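Local atomic coordinates of particle-associated glycoside hydrolase (Acinetobacter phage Fri1, PDB entry 6C72), a protein that forms the trimeric tailspike of the phage and probably depolymerises the capsular polysaccharide of its Acinetobacter baumannii host during virus entry. Residues V19-V24 / T40-A46; H35-T41 / A53-D58; S183-V189 / S216-F220; K356-R362 / F379-S385; L408-S412 / D430-N436. All blocks are in the same frame, centred on the assembly; numbering follows the deposited sequence.

Overall arrangement
Five contacts sample two folding principles in one tailspike chain. Interactions 1 and 2 lie in the mixed sheet near the N-terminus and share strand 38-41, which pairs in parallel with 19-21 and antiparallel with 54-58; their backbone ladders are short and other subunits pack against them. Interactions 3, 4 and 5 join successive rungs of the parallel beta-solenoid. Backbone bonds bridge interaction 3, with turns inside its first segment, whereas side-chain bonds and bridging waters mark interactions 4 and 5. All five are partly buried; only 1, 2 and 5 include exposed residues. Interaction 3 meets the third subunit; no other chain touches 4 and 5, which abut, their centres about 12 Å apart, and pair buried aromatics with charged edges.

Interaction 1: V19-V24 / T40-A46; sequences VQVDSV and TTTSYVA
One face of the Tyr44 ring carries the CG2 methyl of Val24, a CH-pi contact with the methyl 3.7 Å from the ring centroid and displaced toward the rim; at the far end of the ring the hydroxyl bonds to Gly67 O. The same two residues are tied through the backbone, Val24 N to Tyr44 O at 3.0 Å, an almost straight bond (171°) lying on a carbonyl lone pair. Upstream, parallel pairing links Thr40 N to Val19 O and Val21 N to Thr40 O. Val21 O is then gripped twice by Thr42, by its N at 2.8 Å and its OG1 at 3.0 Å; chi1 of -66° sets this hydroxyl beside its own backbone N, so that both donors reach one carbonyl. Ser23, the N-cap of helix 24-27, bonds through OG to Ala26 N. The contact thus belongs to a beta-alpha-beta unit: strands 19-21 and 38-41 run side by side, helix 24-27 lies between them in sequence, and Val21 and Thr41 both pack on Leu27 of that helix.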
# COMPACT_ATOMS: atom_id res chain seq x y z
N VAL A 19 36.40 -11.50 42.70
CA VAL A 19 36.41 -12.96 42.74
C VAL A 19 36.31 -13.51 41.31
O VAL A 19 35.55 -13.00 40.48
CB VAL A 19 35.27 -13.47 43.63
CG1 VAL A 19 35.20 -14.99 43.63
CG2 VAL A 19 35.45 -12.95 45.04
N GLN A 20 37.07 -14.57 41.03
CA GLN A 20 37.07 -15.24 39.74
C GLN A 20 37.15 -16.74 39.98
O GLN A 20 38.15 -17.22 40.53
CB GLN A 20 38.24 -14.78 38.85
CG GLN A 20 38.13 -15.18 37.37
CD GLN A 20 39.33 -14.77 36.50
OE1 GLN A 20 40.19 -13.98 36.91
NE2 GLN A 20 39.39 -15.33 35.30
N VAL A 21 36.11 -17.47 39.61
CA VAL A 21 36.09 -18.92 39.76
C VAL A 21 35.82 -19.55 38.39
O VAL A 21 35.56 -18.85 37.41
CB VAL A 21 35.08 -19.41 40.81
CG1 VAL A 21 35.47 -18.89 42.18
CG2 VAL A 21 33.68 -18.95 40.46
N ASP A 22 35.91 -20.88 38.33
CA ASP A 22 35.85 -21.59 37.06
C ASP A 22 34.47 -22.16 36.73
O ASP A 22 34.26 -22.61 35.60
CB ASP A 22 36.90 -22.72 37.03
CG ASP A 22 36.69 -23.77 38.11
OD1 ASP A 22 35.72 -23.66 38.89
OD2 ASP A 22 37.53 -24.69 38.21
N SER A 23 33.53 -22.15 37.67
CA SER A 23 32.21 -22.74 37.44
C SER A 23 31.27 -22.28 38.54
O SER A 23 31.70 -21.69 39.54
CB SER A 23 32.26 -24.27 37.39
OG SER A 23 32.57 -24.80 38.66
N VAL A 24 29.99 -22.59 38.36
CA VAL A 24 28.99 -22.30 39.38
C VAL A 24 29.23 -23.16 40.62
O VAL A 24 29.10 -22.68 41.75
CB VAL A 24 27.56 -22.49 38.82
CG1 VAL A 24 26.57 -22.73 39.94
CG2 VAL A 24 27.13 -21.27 38.02
N THR A 40 32.93 -13.40 39.23
CA THR A 40 32.84 -13.71 37.81
C THR A 40 33.19 -15.18 37.60
O THR A 40 34.28 -15.62 37.99
CB THR A 40 33.74 -12.79 36.99
OG1 THR A 40 33.19 -11.47 36.99
CG2 THR A 40 33.88 -13.29 35.56
N THR A 41 32.26 -15.93 37.03
CA THR A 41 32.49 -17.33 36.68
C THR A 41 33.11 -17.44 35.29
O THR A 41 32.75 -16.69 34.38
CB THR A 41 31.20 -18.13 36.72
OG1 THR A 41 30.22 -17.51 35.87
CG2 THR A 41 30.66 -18.24 38.14
N THR A 42 34.06 -18.36 35.15
CA THR A 42 34.64 -18.66 33.85
C THR A 42 33.63 -19.34 32.94
O THR A 42 33.50 -18.98 31.76
CB THR A 42 35.86 -19.56 34.03
OG1 THR A 42 36.90 -18.85 34.72
CG2 THR A 42 36.37 -20.05 32.69
N SER A 43 32.95 -20.36 33.45
CA SER A 43 31.87 -21.05 32.75
C SER A 43 30.77 -21.36 33.75
O SER A 43 30.93 -21.16 34.96
CB SER A 43 32.35 -22.34 32.10
OG SER A 43 33.57 -22.14 31.42
N TYR A 44 29.65 -21.88 33.25
CA TYR A 44 28.69 -22.48 34.17
C TYR A 44 29.19 -23.84 34.64
O TYR A 44 29.40 -24.05 35.84
CB TYR A 44 27.32 -22.61 33.51
CG TYR A 44 26.20 -22.85 34.51
CD1 TYR A 44 25.99 -24.10 35.07
CD2 TYR A 44 25.35 -21.81 34.88
CE1 TYR A 44 24.97 -24.31 35.97
CE2 TYR A 44 24.34 -22.01 35.77
CZ TYR A 44 24.15 -23.25 36.30
OH TYR A 44 23.13 -23.44 37.19
N VAL A 45 29.39 -24.77 33.72
CA VAL A 45 30.05 -26.05 34.01
C VAL A 45 31.53 -25.93 33.68
O VAL A 45 31.91 -25.51 32.58
CB VAL A 45 29.40 -27.20 33.23
CG1 VAL A 45 30.20 -28.48 33.42
CG2 VAL A 45 27.97 -27.40 33.71
N ALA A 46 32.38 -26.31 34.64
CA ALA A 46 33.81 -26.07 34.52
C ALA A 46 34.38 -26.68 33.24
O ALA A 46 34.09 -27.83 32.91
CB ALA A 46 34.54 -26.63 35.73

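Interaction 2: H35-T41 / A53-D58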
# COMPACT_ATOMS: atom_id res chain seq x y z
N HIS A 35 29.11 -6.74 51.27
CA HIS A 35 27.84 -6.60 50.55
C HIS A 35 28.10 -6.19 49.10
O HIS A 35 28.83 -5.24 48.83
CB HIS A 35 26.95 -5.56 51.25
CG HIS A 35 25.60 -5.39 50.62
ND1 HIS A 35 24.72 -6.44 50.44
CD2 HIS A 35 24.96 -4.29 50.17
CE1 HIS A 35 23.61 -5.99 49.88
NE2 HIS A 35 23.73 -4.69 49.70
N ASN A 36 27.50 -6.95 48.18
CA ASN A 36 27.58 -6.68 46.75
C ASN A 36 29.03 -6.73 46.25
O ASN A 36 29.49 -5.87 45.50
CB ASN A 36 26.93 -5.33 46.41
CG ASN A 36 25.41 -5.38 46.50
OD1 ASN A 36 24.79 -6.37 46.15
ND2 ASN A 36 24.82 -4.29 46.98
N GLN A 37 29.75 -7.76 46.68
CA GLN A 37 31.05 -8.06 46.12
C GLN A 37 30.91 -8.69 44.74
O GLN A 37 29.99 -9.47 44.49
CB GLN A 37 31.85 -8.99 47.03
CG GLN A 37 33.26 -9.25 46.52
CD GLN A 37 34.03 -10.24 47.35
OE1 GLN A 37 33.45 -10.99 48.13
NE2 GLN A 37 35.34 -10.27 47.17
N LYS A 38 31.85 -8.37 43.86
CA LYS A 38 31.83 -8.84 42.48
C LYS A 38 32.43 -10.25 42.39
O LYS A 38 33.49 -10.52 42.96
CB LYS A 38 32.65 -7.89 41.61
CG LYS A 38 32.63 -8.16 40.11
CD LYS A 38 33.28 -6.99 39.38
CE LYS A 38 33.62 -7.32 37.93
NZ LYS A 38 34.32 -6.19 37.25
N ALA A 39 31.73 -11.14 41.69
CA ALA A 39 32.24 -12.46 41.35
C ALA A 39 31.98 -12.74 39.88
O ALA A 39 30.93 -12.35 39.35
CB ALA A 39 31.62 -13.57 42.20
N THR A 40 32.93 -13.40 39.23
CA THR A 40 32.84 -13.71 37.81
C THR A 40 33.19 -15.18 37.60
O THR A 40 34.28 -15.62 37.99
CB THR A 40 33.74 -12.79 36.99
OG1 THR A 40 33.19 -11.47 36.99
CG2 THR A 40 33.88 -13.29 35.56
N THR A 41 32.26 -15.93 37.03
CA THR A 41 32.49 -17.33 36.68
C THR A 41 33.11 -17.44 35.29
O THR A 41 32.75 -16.69 34.38
CB THR A 41 31.20 -18.13 36.72
OG1 THR A 41 30.22 -17.51 35.87
CG2 THR A 41 30.66 -18.24 38.14
N ALA A 53 29.29 -15.67 33.91
CA ALA A 53 28.41 -14.57 34.27
C ALA A 53 29.03 -13.78 35.42
O ALA A 53 30.10 -14.11 35.93
CB ALA A 53 27.02 -15.09 34.62
N THR A 54 28.33 -12.71 35.80
CA THR A 54 28.73 -11.82 36.88
C THR A 54 27.68 -11.85 37.97
O THR A 54 26.48 -11.80 37.69
CB THR A 54 28.93 -10.39 36.37
OG1 THR A 54 30.00 -10.39 35.42
CG2 THR A 54 29.28 -9.45 37.50
N TYR A 55 28.13 -11.90 39.22
CA TYR A 55 27.26 -12.05 40.37
C TYR A 55 27.57 -11.01 41.43
O TYR A 55 28.69 -10.47 41.49
CB TYR A 55 27.38 -13.45 40.97
CG TYR A 55 27.07 -14.57 39.99
CD1 TYR A 55 28.02 -15.02 39.08
CD2 TYR A 55 25.82 -15.18 39.99
CE1 TYR A 55 27.74 -16.03 38.18
CE2 TYR A 55 25.52 -16.20 39.10
CZ TYR A 55 26.49 -16.62 38.20
OH TYR A 55 26.20 -17.63 37.32
N LEU A 56 26.57 -10.71 42.25
CA LEU A 56 26.72 -9.82 43.40
C LEU A 56 26.37 -10.58 44.67
O LEU A 56 25.36 -11.29 44.74
CB LEU A 56 25.82 -8.58 43.27
CG LEU A 56 26.15 -7.58 42.16
CD1 LEU A 56 25.26 -6.34 42.26
CD2 LEU A 56 27.62 -7.19 42.21
N TRP A 57 27.20 -10.42 45.69
CA TRP A 57 27.05 -11.19 46.92
C TRP A 57 25.96 -10.58 47.80
O TRP A 57 25.95 -9.38 48.05
CB TRP A 57 28.38 -11.22 47.67
CG TRP A 57 28.33 -11.88 49.01
CD1 TRP A 57 28.50 -11.27 50.22
CD2 TRP A 57 28.09 -13.26 49.29
NE1 TRP A 57 28.38 -12.19 51.23
CE2 TRP A 57 28.12 -13.42 50.69
CE3 TRP A 57 27.84 -14.38 48.49
CZ2 TRP A 57 27.93 -14.66 51.31
CZ3 TRP A 57 27.64 -15.60 49.10
CH2 TRP A 57 27.69 -15.74 50.50
N ASP A 58 25.02 -11.42 48.24
CA ASP A 58 24.01 -11.03 49.22
C ASP A 58 24.18 -11.97 50.41
O ASP A 58 23.86 -13.16 50.32
CB ASP A 58 22.60 -11.11 48.64
CG ASP A 58 21.54 -10.44 49.53
OD1 ASP A 58 21.91 -9.85 50.58
OD2 ASP A 58 20.34 -10.50 49.19
O HOH W 1 28.16 -18.78 35.63
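Ala39 and Tyr55 form the hydrogen-bonded pair at the heart of this antiparallel ladder, Tyr55 N reaching Ala39 O at 2.8 Å and Ala39 N reaching Tyr55 O at 3.1 Å. Packing is close on their side of the sheet. The Tyr55 ring stands at about a right angle to the Thr41 side chain, whose CG2 comes within 3.7 Å of ring atom CE1, while Ala39 O and Thr41 OG1 lie at the ring edge, in its plane. With chi1 at 55°, Thr41 OG1 sits between its own backbone N and carbonyl carbon and accepts from Ala53 N at 2.8 Å, a side-chain bond beside the Thr41 N to Ala53 O bond. A water also donates to Tyr55 OH.

Between the two strands, contacts are looser on the face of Lys38, Thr40, Thr54 and Leu56, which turns toward neighbouring subunits. Thr40 OG1 and Thr54 OG1 stand 3.7 Å apart there. Lys38 packs on Gln20 of the third subunit, and Asn36, in the loop before the strand, on Thr42 of that subunit. At the exposed end the His35 ring has Asn36 CG over the centre of one face, and Asn36 N bonds to Trp57 O at 2.9 Å.

Strand 38-41 lies between 19-21 and 54-58 in the mixed sheet, strand 80-83 flanks 54-58 on its other side, and Ala39 and Tyr55 pack against Leu27 of helix 24-27.

Interaction 3: S183-V189 / S216-F220; sequences SSDGSQV and SNCGF
In the parallel beta-solenoid, the turn before strand 188-192 (Gly186-Gln188) runs alongside Cys218-Phe220, just ahead of a corner at Val189. Gly219 N bonds to Gly186 O at 2.9 Å from well above the carbonyl plane, whereas Phe220 N meets Ser187 O at 3.0 Å in the plane of the Ser187 carbonyl. Val189 N then reaches Phe220 O, completing the parallel bridge of Gln188 with Phe220. The thiol of Cys218, anti to the backbone N (chi1 -176°), lies against Ser183 CB at 3.6 Å and Gln188 CA at 3.5 Å. Such stacking of strands 188-192 and 220-224 is the solenoid's repeating step, here entered through two small turns. Ser183 OG accepts from Asp185 N in an ST turn and donates to Gln188 O, and Asp185 OD1 accepts from Ser187 N at 2.9 Å in an Asx turn; the other carboxylate oxygen, OD2, is in a salt bridge with Lys138. Gln188 CB approaches the Phe220 ring at its edge and lies 3.8 Å from Phe220 CB, while the amide of Gln188 turns to Glu160 and Asn164 of the third subunit.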
# COMPACT_ATOMS: atom_id res chain seq x y z
N SER A 183 11.16 -29.43 20.70
CA SER A 183 10.30 -29.53 21.86
C SER A 183 10.63 -30.79 22.66
O SER A 183 11.24 -31.73 22.16
CB SER A 183 8.83 -29.56 21.45
OG SER A 183 8.00 -29.69 22.60
N SER A 184 10.21 -30.79 23.92
CA SER A 184 10.37 -31.96 24.77
C SER A 184 9.20 -32.93 24.71
O SER A 184 9.28 -33.99 25.34
CB SER A 184 10.59 -31.53 26.22
OG SER A 184 9.49 -30.77 26.70
N ASP A 185 8.13 -32.60 23.99
CA ASP A 185 7.00 -33.52 23.80
C ASP A 185 6.38 -33.26 22.43
O ASP A 185 7.01 -32.67 21.54
CB ASP A 185 5.98 -33.36 24.96
CG ASP A 185 5.35 -31.97 25.03
OD1 ASP A 185 5.33 -31.22 24.02
OD2 ASP A 185 4.87 -31.59 26.12
N GLY A 186 5.12 -33.69 22.25
CA GLY A 186 4.41 -33.59 20.99
C GLY A 186 3.54 -32.37 20.81
O GLY A 186 2.82 -32.29 19.81
N SER A 187 3.59 -31.40 21.73
CA SER A 187 2.69 -30.26 21.68
C SER A 187 3.24 -29.16 20.78
O SER A 187 2.93 -29.14 19.59
CB SER A 187 2.41 -29.75 23.10
OG SER A 187 3.61 -29.55 23.83
N GLN A 188 4.03 -28.25 21.34
CA GLN A 188 4.62 -27.17 20.54
C GLN A 188 6.00 -26.84 21.09
O GLN A 188 6.34 -27.22 22.21
CB GLN A 188 3.73 -25.92 20.53
CG GLN A 188 3.68 -25.13 21.82
CD GLN A 188 2.84 -25.83 22.88
OE1 GLN A 188 1.73 -26.30 22.60
NE2 GLN A 188 3.34 -25.87 24.12
N VAL A 189 6.79 -26.14 20.28
CA VAL A 189 8.09 -25.69 20.75
C VAL A 189 7.95 -24.39 21.53
O VAL A 189 8.41 -24.28 22.68
CB VAL A 189 9.09 -25.52 19.59
CG1 VAL A 189 10.45 -25.08 20.12
CG2 VAL A 189 9.21 -26.78 18.76
N SER A 216 6.26 -39.88 15.95
CA SER A 216 5.31 -38.77 15.94
C SER A 216 6.02 -37.49 16.34
O SER A 216 6.56 -37.38 17.44
CB SER A 216 4.14 -39.06 16.88
OG SER A 216 3.18 -38.04 16.81
N ASN A 217 6.04 -36.51 15.43
CA ASN A 217 6.78 -35.28 15.66
C ASN A 217 5.95 -34.29 16.46
O ASN A 217 4.77 -34.48 16.74
CB ASN A 217 7.20 -34.66 14.33
CG ASN A 217 8.51 -35.23 13.82
OD1 ASN A 217 9.04 -36.18 14.39
ND2 ASN A 217 9.05 -34.65 12.75
N CYS A 218 6.61 -33.19 16.83
CA CYS A 218 5.94 -32.14 17.57
C CYS A 218 4.88 -31.47 16.72
O CYS A 218 5.07 -31.24 15.52
CB CYS A 218 6.96 -31.12 18.06
SG CYS A 218 6.21 -29.87 19.07
N GLY A 219 3.74 -31.16 17.33
CA GLY A 219 2.63 -30.55 16.62
C GLY A 219 2.96 -29.23 15.96
O GLY A 219 2.84 -29.10 14.74
N PHE A 220 3.36 -28.25 16.75
CA PHE A 220 3.60 -26.90 16.26
C PHE A 220 5.01 -26.45 16.58
O PHE A 220 5.57 -26.79 17.63
CB PHE A 220 2.63 -25.89 16.90
CG PHE A 220 1.18 -26.22 16.71
CD1 PHE A 220 0.60 -26.18 15.44
CD2 PHE A 220 0.38 -26.55 17.81
CE1 PHE A 220 -0.75 -26.48 15.27
CE2 PHE A 220 -0.97 -26.83 17.65
CZ PHE A 220 -1.54 -26.79 16.37

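Interaction 4: K356-R362 / F379-S385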
# COMPACT_ATOMS: atom_id res chain seq x y z
N LYS A 356 5.23 -21.41 -7.02
CA LYS A 356 6.13 -22.28 -7.76
C LYS A 356 5.68 -23.73 -7.65
O LYS A 356 4.98 -24.11 -6.70
CB LYS A 356 7.56 -22.15 -7.25
CG LYS A 356 8.19 -20.79 -7.48
CD LYS A 356 9.57 -20.73 -6.85
CE LYS A 356 10.21 -19.37 -7.07
NZ LYS A 356 11.46 -19.24 -6.30
N GLY A 357 6.10 -24.53 -8.61
CA GLY A 357 5.76 -25.94 -8.60
C GLY A 357 4.28 -26.16 -8.76
O GLY A 357 3.71 -25.79 -9.79
N LYS A 358 3.64 -26.75 -7.76
CA LYS A 358 2.21 -26.98 -7.83
C LYS A 358 1.38 -25.91 -7.14
O LYS A 358 0.15 -25.95 -7.21
CB LYS A 358 1.88 -28.34 -7.22
CG LYS A 358 2.55 -29.51 -7.87
CD LYS A 358 1.92 -29.80 -9.21
CE LYS A 358 2.55 -31.03 -9.83
NZ LYS A 358 1.85 -31.41 -11.09
N ALA A 359 2.02 -24.91 -6.52
CA ALA A 359 1.29 -23.99 -5.66
C ALA A 359 0.26 -23.18 -6.44
O ALA A 359 0.52 -22.74 -7.56
CB ALA A 359 2.25 -23.04 -4.95
N THR A 360 -0.92 -22.98 -5.84
CA THR A 360 -2.04 -22.28 -6.45
C THR A 360 -2.96 -21.75 -5.35
O THR A 360 -2.96 -22.26 -4.24
CB THR A 360 -2.80 -23.19 -7.42
OG1 THR A 360 -3.86 -22.47 -8.05
CG2 THR A 360 -3.36 -24.41 -6.69
N ILE A 361 -3.73 -20.72 -5.67
CA ILE A 361 -4.62 -20.09 -4.70
C ILE A 361 -5.94 -20.83 -4.69
O ILE A 361 -6.50 -21.14 -5.75
CB ILE A 361 -4.83 -18.61 -5.03
CG1 ILE A 361 -3.51 -17.84 -4.90
CG2 ILE A 361 -5.94 -18.01 -4.17
CD1 ILE A 361 -3.60 -16.44 -5.42
N ARG A 362 -6.46 -21.12 -3.49
CA ARG A 362 -7.76 -21.75 -3.33
C ARG A 362 -8.72 -20.82 -2.59
O ARG A 362 -8.50 -20.47 -1.42
CB ARG A 362 -7.66 -23.08 -2.58
CG ARG A 362 -9.03 -23.62 -2.12
CD ARG A 362 -8.96 -25.05 -1.62
NE ARG A 362 -10.18 -25.39 -0.89
CZ ARG A 362 -10.37 -26.53 -0.22
NH1 ARG A 362 -9.43 -27.46 -0.20
NH2 ARG A 362 -11.51 -26.74 0.43
N PHE A 379 2.90 -17.26 -11.34
CA PHE A 379 2.22 -18.54 -11.18
C PHE A 379 2.84 -19.57 -12.13
O PHE A 379 2.88 -19.33 -13.35
CB PHE A 379 0.72 -18.39 -11.45
CG PHE A 379 0.02 -17.54 -10.43
CD1 PHE A 379 -0.53 -18.10 -9.28
CD2 PHE A 379 -0.10 -16.17 -10.62
CE1 PHE A 379 -1.18 -17.32 -8.32
CE2 PHE A 379 -0.76 -15.38 -9.67
CZ PHE A 379 -1.29 -15.96 -8.52
N ASP A 380 3.35 -20.68 -11.58
CA ASP A 380 3.85 -21.77 -12.41
C ASP A 380 2.72 -22.60 -13.02
O ASP A 380 2.93 -23.27 -14.03
CB ASP A 380 4.75 -22.71 -11.60
CG ASP A 380 6.16 -22.19 -11.46
OD1 ASP A 380 6.44 -21.09 -11.97
OD2 ASP A 380 6.99 -22.86 -10.81
N THR A 381 1.54 -22.59 -12.40
CA THR A 381 0.42 -23.39 -12.86
C THR A 381 -0.85 -22.55 -12.72
O THR A 381 -0.75 -21.31 -12.75
CB THR A 381 0.36 -24.71 -12.08
OG1 THR A 381 -0.68 -25.56 -12.58
CG2 THR A 381 0.16 -24.48 -10.57
N LEU A 382 -2.01 -23.18 -12.55
CA LEU A 382 -3.27 -22.46 -12.34
C LEU A 382 -3.11 -21.39 -11.28
O LEU A 382 -2.52 -21.63 -10.22
CB LEU A 382 -4.37 -23.42 -11.90
CG LEU A 382 -4.72 -24.65 -12.72
CD1 LEU A 382 -5.70 -25.49 -11.93
CD2 LEU A 382 -5.30 -24.28 -14.08
N ALA A 383 -3.67 -20.21 -11.54
CA ALA A 383 -3.68 -19.20 -10.50
C ALA A 383 -4.65 -19.55 -9.38
O ALA A 383 -4.34 -19.36 -8.20
CB ALA A 383 -4.01 -17.82 -11.09
N PHE A 384 -5.83 -20.10 -9.72
CA PHE A 384 -6.88 -20.40 -8.74
C PHE A 384 -7.35 -21.83 -8.92
O PHE A 384 -7.63 -22.25 -10.05
CB PHE A 384 -8.08 -19.46 -8.88
CG PHE A 384 -7.77 -18.05 -8.55
CD1 PHE A 384 -7.83 -17.60 -7.23
CD2 PHE A 384 -7.39 -17.16 -9.54
CE1 PHE A 384 -7.53 -16.29 -6.92
CE2 PHE A 384 -7.08 -15.86 -9.24
CZ PHE A 384 -7.16 -15.41 -7.93
N SER A 385 -7.49 -22.55 -7.82
CA SER A 385 -8.05 -23.90 -7.83
C SER A 385 -9.08 -23.97 -6.71
O SER A 385 -8.73 -24.07 -5.53
CB SER A 385 -6.96 -24.96 -7.67
OG SER A 385 -7.46 -26.25 -7.92
O HOH W 2 0.45 -21.28 -9.91
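With chi1 of -178°, Thr360 holds OG1 opposite its backbone N and donates it to Leu382 O at 2.7 Å, from well above the carbonyl plane; the methyl CG2 is left to meet Ser385 CB at 3.8 Å. Ile361, with chi1 of -64°, sends its two branches to different rings. CG2 lies 3.6 Å from Phe384 CE1, the two side chains running side by side, and CD1 touches the edge of the Phe379 ring. Ala383 CB sits over the centre of one face of that ring. Between these side chains the backbones bridge, Ile361 N to Ala383 O at 2.9 Å and Ser385 N to Ile361 O at 2.7 Å. Further back, Asp380 OD2 accepts from Gly357 N at 2.9 Å on its anti side, gripping the type II' turn that runs from Lys356 to Ala359, while Asp380 OD1 forms a salt bridge with Lys406. A water accepts from Thr381 N where the backbones part. The contact joins consecutive rungs of the solenoid: strands 354-357 and 360-363 pair on one side with 321-324 and 333-336, and strand 384-385 lies between 360-363 and 412-413, where Phe384 packs on Ser412.

Interaction 5: L408-S412 / D430-N436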
# COMPACT_ATOMS: atom_id res chain seq x y z
N LEU A 408 0.04 -26.81 -15.54
CA LEU A 408 -1.27 -26.69 -16.17
C LEU A 408 -1.40 -25.35 -16.90
O LEU A 408 -0.87 -24.33 -16.47
CB LEU A 408 -2.39 -26.85 -15.15
CG LEU A 408 -2.44 -28.24 -14.49
CD1 LEU A 408 -3.61 -28.35 -13.51
CD2 LEU A 408 -2.51 -29.33 -15.55
N LYS A 409 -2.12 -25.38 -18.02
CA LYS A 409 -2.24 -24.22 -18.89
C LYS A 409 -3.47 -23.36 -18.63
O LYS A 409 -3.63 -22.32 -19.28
CB LYS A 409 -2.26 -24.68 -20.35
CG LYS A 409 -1.06 -25.52 -20.76
CD LYS A 409 0.18 -24.67 -20.87
CE LYS A 409 1.35 -25.45 -21.45
NZ LYS A 409 2.52 -24.55 -21.65
N GLY A 410 -4.36 -23.76 -17.73
CA GLY A 410 -5.59 -23.02 -17.51
C GLY A 410 -5.40 -21.81 -16.61
O GLY A 410 -4.38 -21.63 -15.95
N PHE A 411 -6.42 -20.95 -16.61
CA PHE A 411 -6.39 -19.83 -15.66
C PHE A 411 -6.81 -20.29 -14.27
O PHE A 411 -6.24 -19.86 -13.26
CB PHE A 411 -7.27 -18.69 -16.15
CG PHE A 411 -7.46 -17.59 -15.14
CD1 PHE A 411 -6.53 -16.58 -15.03
CD2 PHE A 411 -8.58 -17.56 -14.32
CE1 PHE A 411 -6.70 -15.56 -14.11
CE2 PHE A 411 -8.76 -16.55 -13.40
CZ PHE A 411 -7.82 -15.55 -13.29
N SER A 412 -7.81 -21.16 -14.20
CA SER A 412 -8.37 -21.58 -12.93
C SER A 412 -9.06 -22.92 -13.12
O SER A 412 -9.30 -23.35 -14.24
CB SER A 412 -9.35 -20.53 -12.37
OG SER A 412 -10.43 -20.33 -13.26
N ASP A 430 0.61 -18.93 -22.65
CA ASP A 430 -0.11 -20.13 -23.04
C ASP A 430 -1.40 -20.33 -22.25
O ASP A 430 -1.99 -21.42 -22.31
CB ASP A 430 0.75 -21.41 -22.91
CG ASP A 430 1.95 -21.44 -23.86
OD1 ASP A 430 1.87 -20.90 -24.97
OD2 ASP A 430 2.96 -22.07 -23.49
N THR A 431 -1.86 -19.32 -21.51
CA THR A 431 -3.04 -19.47 -20.68
C THR A 431 -4.29 -19.68 -21.53
O THR A 431 -4.60 -18.85 -22.39
CB THR A 431 -3.23 -18.23 -19.80
OG1 THR A 431 -1.99 -17.88 -19.19
CG2 THR A 431 -4.28 -18.51 -18.71
N THR A 432 -5.00 -20.78 -21.30
CA THR A 432 -6.24 -21.04 -22.00
C THR A 432 -7.44 -20.74 -21.11
O THR A 432 -7.48 -21.13 -19.94
CB THR A 432 -6.31 -22.49 -22.49
OG1 THR A 432 -7.62 -22.74 -23.02
CG2 THR A 432 -6.03 -23.46 -21.34
N PHE A 433 -8.41 -20.02 -21.67
CA PHE A 433 -9.71 -19.80 -21.05
C PHE A 433 -10.80 -20.61 -21.74
O PHE A 433 -11.99 -20.33 -21.55
CB PHE A 433 -10.07 -18.31 -21.06
CG PHE A 433 -9.34 -17.47 -20.04
CD1 PHE A 433 -9.88 -17.26 -18.76
CD2 PHE A 433 -8.12 -16.86 -20.35
CE1 PHE A 433 -9.22 -16.47 -17.82
CE2 PHE A 433 -7.46 -16.07 -19.42
CZ PHE A 433 -8.00 -15.88 -18.14
N GLU A 434 -10.42 -21.60 -22.56
CA GLU A 434 -11.40 -22.45 -23.22
C GLU A 434 -12.26 -23.19 -22.20
O GLU A 434 -11.74 -23.85 -21.29
CB GLU A 434 -10.70 -23.46 -24.15
CG GLU A 434 -11.66 -24.36 -24.94
CD GLU A 434 -10.98 -25.40 -25.84
OE1 GLU A 434 -9.74 -25.59 -25.72
OE2 GLU A 434 -11.68 -26.03 -26.67
N ASN A 435 -13.58 -23.06 -22.35
CA ASN A 435 -14.58 -23.67 -21.48
C ASN A 435 -14.50 -23.15 -20.05
O ASN A 435 -15.05 -23.77 -19.13
CB ASN A 435 -14.47 -25.20 -21.47
CG ASN A 435 -14.47 -25.78 -22.86
OD1 ASN A 435 -13.66 -26.66 -23.17
ND2 ASN A 435 -15.35 -25.28 -23.71
N ASN A 436 -13.82 -22.03 -19.82
CA ASN A 436 -13.72 -21.45 -18.49
C ASN A 436 -14.73 -20.32 -18.36
O ASN A 436 -14.54 -19.25 -18.95
CB ASN A 436 -12.31 -20.94 -18.20
CG ASN A 436 -12.12 -20.58 -16.74
OD1 ASN A 436 -13.10 -20.32 -16.04
ND2 ASN A 436 -10.88 -20.57 -16.27
O HOH W 3 -9.02 -21.83 -17.74
O HOH W 4 -12.69 -21.77 -13.58
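Phe411 and Phe433 meet where two solenoid turns stack, in loops that lead into strand 412-413 and helix 438-441. Their planes are near parallel (26°) but slid apart, with centroids 5.0 Å from each other, so the rings barely overlap; instead Phe411 CB sits over a face of Phe433, 3.4 Å from its CE1. Chi1 of 172° swings the Phe411 ring away from its backbone N, and its edge lies near Asn436 ND2. Beside the rings the backbones bridge once, through Thr432 N and Lys409 O at 2.9 Å, and one water joins Asn436 ND2 to Phe411 N and Thr432 O. At the accessible end Lys409 and Asp430 lie side by side, NZ reaching OD2 at 3.1 Å in a salt bridge; NZ also bonds to Gly405 O, while Asp430 OD1 accepts from Thr452 N.

Outside this shell, Phe398 meets the Phe411 ring edge-to-face and Ala439 packs on Phe433. An ST turn, Glu434 N to Thr432 OG1, and a type II turn from Phe433 to Asn436 shape the second loop. Asn436 OD1 caps Val438 N, which helps fix the Asn436 amide for its direct bond across the contact: ND2 donates to Ser412 OG at 3.1 Å, nearly straight (167°) and close to the amide plane.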